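Local structure of AT5G66160 protein (Arabidopsis thaliana, 7BVW) at residues A[31-36]-A[51-56]. The protein probably sorts vacuolar proteins to the protein storage vacuole as a transmembrane receptor, the piece here being its zinc-binding RING-H2 domain, which has E3 ligase function. Residues are numbered along the deposited sequence; the frame is centred on the assembly and turned at random.
With ZN (zinc ion), chain C; ZN (zinc ion), chain D.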
ATOM      1  N   CYS A  31       3.641  -4.450   8.319  1.00 15.85           N
ATOM      2  CA  CYS A  31       2.910  -3.326   7.747  1.00 16.38           C
ATOM      3  C   CYS A  31       3.103  -2.097   8.629  1.00 19.96           C
ATOM      4  O   CYS A  31       2.787  -2.129   9.822  1.00 21.70           O
ATOM      5  CB  CYS A  31       1.428  -3.665   7.613  1.00 12.95           C
ATOM      6  SG  CYS A  31       0.417  -2.304   7.007  1.00 14.16           S
ATOM      7  N   ALA A  32       3.615  -1.012   8.041  1.00 20.47           N
ATOM      8  CA  ALA A  32       3.894   0.197   8.811  1.00 18.59           C
ATOM      9  C   ALA A  32       2.627   0.922   9.247  1.00 19.46           C
ATOM     10  O   ALA A  32       2.685   1.743  10.168  1.00 17.28           O
ATOM     11  CB  ALA A  32       4.775   1.146   7.997  1.00 16.33           C
ATOM     12  N   ILE A  33       1.489   0.638   8.614  1.00 20.92           N
ATOM     13  CA  ILE A  33       0.263   1.369   8.918  1.00 20.31           C
ATOM     14  C   ILE A  33      -0.403   0.826  10.177  1.00 19.41           C
ATOM     15  O   ILE A  33      -0.940   1.592  10.987  1.00 21.16           O
ATOM     16  CB  ILE A  33      -0.682   1.327   7.701  1.00 16.55           C
ATOM     17  CG1 ILE A  33      -0.057   2.082   6.523  1.00 15.35           C
ATOM     18  CG2 ILE A  33      -2.039   1.914   8.046  1.00 17.46           C
ATOM     19  CD1 ILE A  33      -0.953   2.176   5.309  1.00 14.37           C
ATOM     20  N   CYS A  34      -0.377  -0.493  10.373  1.00 18.85           N
ATOM     21  CA  CYS A  34      -1.004  -1.111  11.533  1.00 16.73           C
ATOM     22  C   CYS A  34      -0.011  -1.759  12.489  1.00 17.20           C
ATOM     23  O   CYS A  34      -0.419  -2.180  13.579  1.00 17.67           O
ATOM     24  CB  CYS A  34      -2.035  -2.160  11.089  1.00 17.91           C
ATOM     25  SG  CYS A  34      -1.327  -3.624  10.309  1.00 19.09           S
ATOM     26  N   LEU A  35       1.266  -1.852  12.112  1.00 13.42           N
ATOM     27  CA  LEU A  35       2.371  -2.383  12.912  1.00 15.54           C
ATOM     28  C   LEU A  35       2.288  -3.888  13.133  1.00 18.69           C
ATOM     29  O   LEU A  35       3.085  -4.436  13.905  1.00 18.13           O
ATOM     30  CB  LEU A  35       2.492  -1.678  14.269  1.00 13.86           C
ATOM     31  CG  LEU A  35       2.692  -0.163  14.249  1.00 15.30           C
ATOM     32  CD1 LEU A  35       3.131   0.326  15.630  1.00 13.31           C
ATOM     33  CD2 LEU A  35       3.693   0.255  13.177  1.00 15.08           C
ATOM     34  N   GLU A  36       1.363  -4.579  12.472  1.00 20.24           N
ATOM     35  CA  GLU A  36       1.252  -6.025  12.593  1.00 22.03           C
ATOM     36  C   GLU A  36       2.158  -6.710  11.577  1.00 20.91           C
ATOM     37  O   GLU A  36       2.270  -6.267  10.430  1.00 20.76           O
ATOM     38  CB  GLU A  36      -0.195  -6.476  12.388  1.00 23.96           C
ATOM     39  CG  GLU A  36      -1.206  -5.779  13.279  1.00 26.31           C
ATOM     40  CD  GLU A  36      -1.140  -6.248  14.721  1.00 27.58           C
ATOM     41  OE1 GLU A  36      -0.485  -7.281  14.986  1.00 27.13           O
ATOM     42  OE2 GLU A  36      -1.746  -5.584  15.588  1.00 25.08           O
ATOM     43  N   HIS A  51       7.260   0.581  -1.518  1.00 22.29           N
ATOM     44  CA  HIS A  51       6.817   0.189  -0.184  1.00 19.68           C
ATOM     45  C   HIS A  51       5.488  -0.545  -0.281  1.00 19.48           C
ATOM     46  O   HIS A  51       4.585  -0.120  -1.010  1.00 18.45           O
ATOM     47  CB  HIS A  51       6.673   1.403   0.736  1.00 19.75           C
ATOM     48  CG  HIS A  51       7.962   2.112   1.007  1.00 19.58           C
ATOM     49  ND1 HIS A  51       8.198   3.406   0.599  1.00 19.65           N
ATOM     50  CD2 HIS A  51       9.088   1.708   1.641  1.00 20.16           C
ATOM     51  CE1 HIS A  51       9.411   3.772   0.973  1.00 22.53           C
ATOM     52  NE2 HIS A  51       9.972   2.758   1.608  1.00 22.59           N
ATOM     53  N   ALA A  52       5.371  -1.644   0.460  1.00 18.67           N
ATOM     54  CA  ALA A  52       4.177  -2.472   0.442  1.00 18.12           C
ATOM     55  C   ALA A  52       3.465  -2.414   1.787  1.00 15.77           C
ATOM     56  O   ALA A  52       4.072  -2.163   2.831  1.00 16.62           O
ATOM     57  CB  ALA A  52       4.520  -3.922   0.090  1.00 16.05           C
ATOM     58  N   PHE A  53       2.155  -2.647   1.743  1.00 17.01           N
ATOM     59  CA  PHE A  53       1.327  -2.594   2.937  1.00 14.80           C
ATOM     60  C   PHE A  53       0.234  -3.644   2.830  1.00 16.59           C
ATOM     61  O   PHE A  53       0.001  -4.218   1.764  1.00 14.98           O
ATOM     62  CB  PHE A  53       0.683  -1.213   3.127  1.00 13.48           C
ATOM     63  CG  PHE A  53       1.650  -0.066   3.049  1.00 15.12           C
ATOM     64  CD1 PHE A  53       1.978   0.501   1.829  1.00 15.28           C
ATOM     65  CD2 PHE A  53       2.211   0.460   4.198  1.00 14.72           C
ATOM     66  CE1 PHE A  53       2.864   1.560   1.757  1.00 16.61           C
ATOM     67  CE2 PHE A  53       3.096   1.519   4.130  1.00 16.15           C
ATOM     68  CZ  PHE A  53       3.422   2.071   2.907  1.00 15.61           C
ATOM     69  N   HIS A  54      -0.441  -3.886   3.952  1.00 14.02           N
ATOM     70  CA  HIS A  54      -1.738  -4.545   3.910  1.00 15.04           C
ATOM     71  C   HIS A  54      -2.640  -3.803   2.932  1.00 13.62           C
ATOM     72  O   HIS A  54      -2.701  -2.569   2.943  1.00 12.65           O
ATOM     73  CB  HIS A  54      -2.373  -4.567   5.306  1.00 14.95           C
ATOM     74  CG  HIS A  54      -1.846  -5.645   6.202  1.00 14.52           C
ATOM     75  ND1 HIS A  54      -1.582  -5.438   7.539  1.00 15.03           N
ATOM     76  CD2 HIS A  54      -1.556  -6.944   5.957  1.00 14.39           C
ATOM     77  CE1 HIS A  54      -1.141  -6.561   8.077  1.00 16.59           C
ATOM     78  NE2 HIS A  54      -1.115  -7.491   7.137  1.00 15.65           N
ATOM     79  N   LEU A  55      -3.323  -4.560   2.070  1.00 13.39           N
ATOM     80  CA  LEU A  55      -4.195  -3.946   1.073  1.00 13.56           C
ATOM     81  C   LEU A  55      -5.248  -3.060   1.732  1.00 15.59           C
ATOM     82  O   LEU A  55      -5.461  -1.916   1.316  1.00 16.12           O
ATOM     83  CB  LEU A  55      -4.852  -5.029   0.216  1.00 14.81           C
ATOM     84  CG  LEU A  55      -5.803  -4.573  -0.897  1.00 15.05           C
ATOM     85  CD1 LEU A  55      -5.625  -5.464  -2.112  1.00 14.94           C
ATOM     86  CD2 LEU A  55      -7.263  -4.589  -0.441  1.00 15.33           C
ATOM     87  N   ASN A  56      -5.905  -3.568   2.778  1.00 15.52           N
ATOM     88  CA  ASN A  56      -6.934  -2.786   3.459  1.00 17.39           C
ATOM     89  C   ASN A  56      -6.346  -1.561   4.147  1.00 16.50           C
ATOM     90  O   ASN A  56      -7.003  -0.518   4.239  1.00 14.10           O
ATOM     91  CB  ASN A  56      -7.673  -3.660   4.472  1.00 21.51           C
ATOM     92  CG  ASN A  56      -8.721  -4.534   3.827  1.00 29.30           C
ATOM     93  OD1 ASN A  56      -9.225  -4.225   2.749  1.00 32.38           O
ATOM     94  ND2 ASN A  56      -9.068  -5.629   4.492  1.00 31.62           N
TER
HETATM   95 ZN    ZN C 401      -1.591  -3.203   7.993  1.00 18.25          ZN
HETATM   96 ZN    ZN D 402       7.041   4.953  -0.005  1.00 20.98          ZN
HETATM   97  O   HOH W   1       4.972  -1.585   5.404  1.00 17.97           O
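Cys31 and Cys34 on the 31-36 loop meet His54 around a shared zinc ion, one of the two cross-braced metal sites of the RING-H2 finger. The 51-56 segment links both sites: His51 ND1 binds the second zinc of the finger at 2.0 Å, together with Cys49, Cys69 and Cys72. Next along strand 52-54, a water bridges Ala52 O and the backbone N of Ala32, joining strand to loop. With CG anti to the carbonyl carbon (chi1 -51°), the Phe53 ring is carried against Ile33 and Ala32. The Ile33 side chain crosses it at about a right angle, CG1 lying 3.6 Å from Phe53 CD2, while Ala32 CB reaches the ring edge near CE2. Val71 and Ile58, from the loop and helix beyond, also touch this phenylalanine. His54, the N-cap of helix 55-65, gives ND1 to the zinc at 2.3 Å; Cys57 is the fourth ligand. The other ring nitrogen of His54, NE2, hydrogen-bonds to Glu42, so metal at ND1 and carboxylate at NE2 together hold the ring's rotation; that bond could also make ND1 a stronger donor. Cys34 SG lies in the plane of the imidazole, at its edge, 3.3 Å from His54 ND1. A chi1 of 176° sets Cys31 SG anti to the backbone N and toward both zinc (2.4 Å) and strand. The same Cys31 SG accepts a nearly straight hydrogen bond (162°) from His54 N, 3.5 Å away.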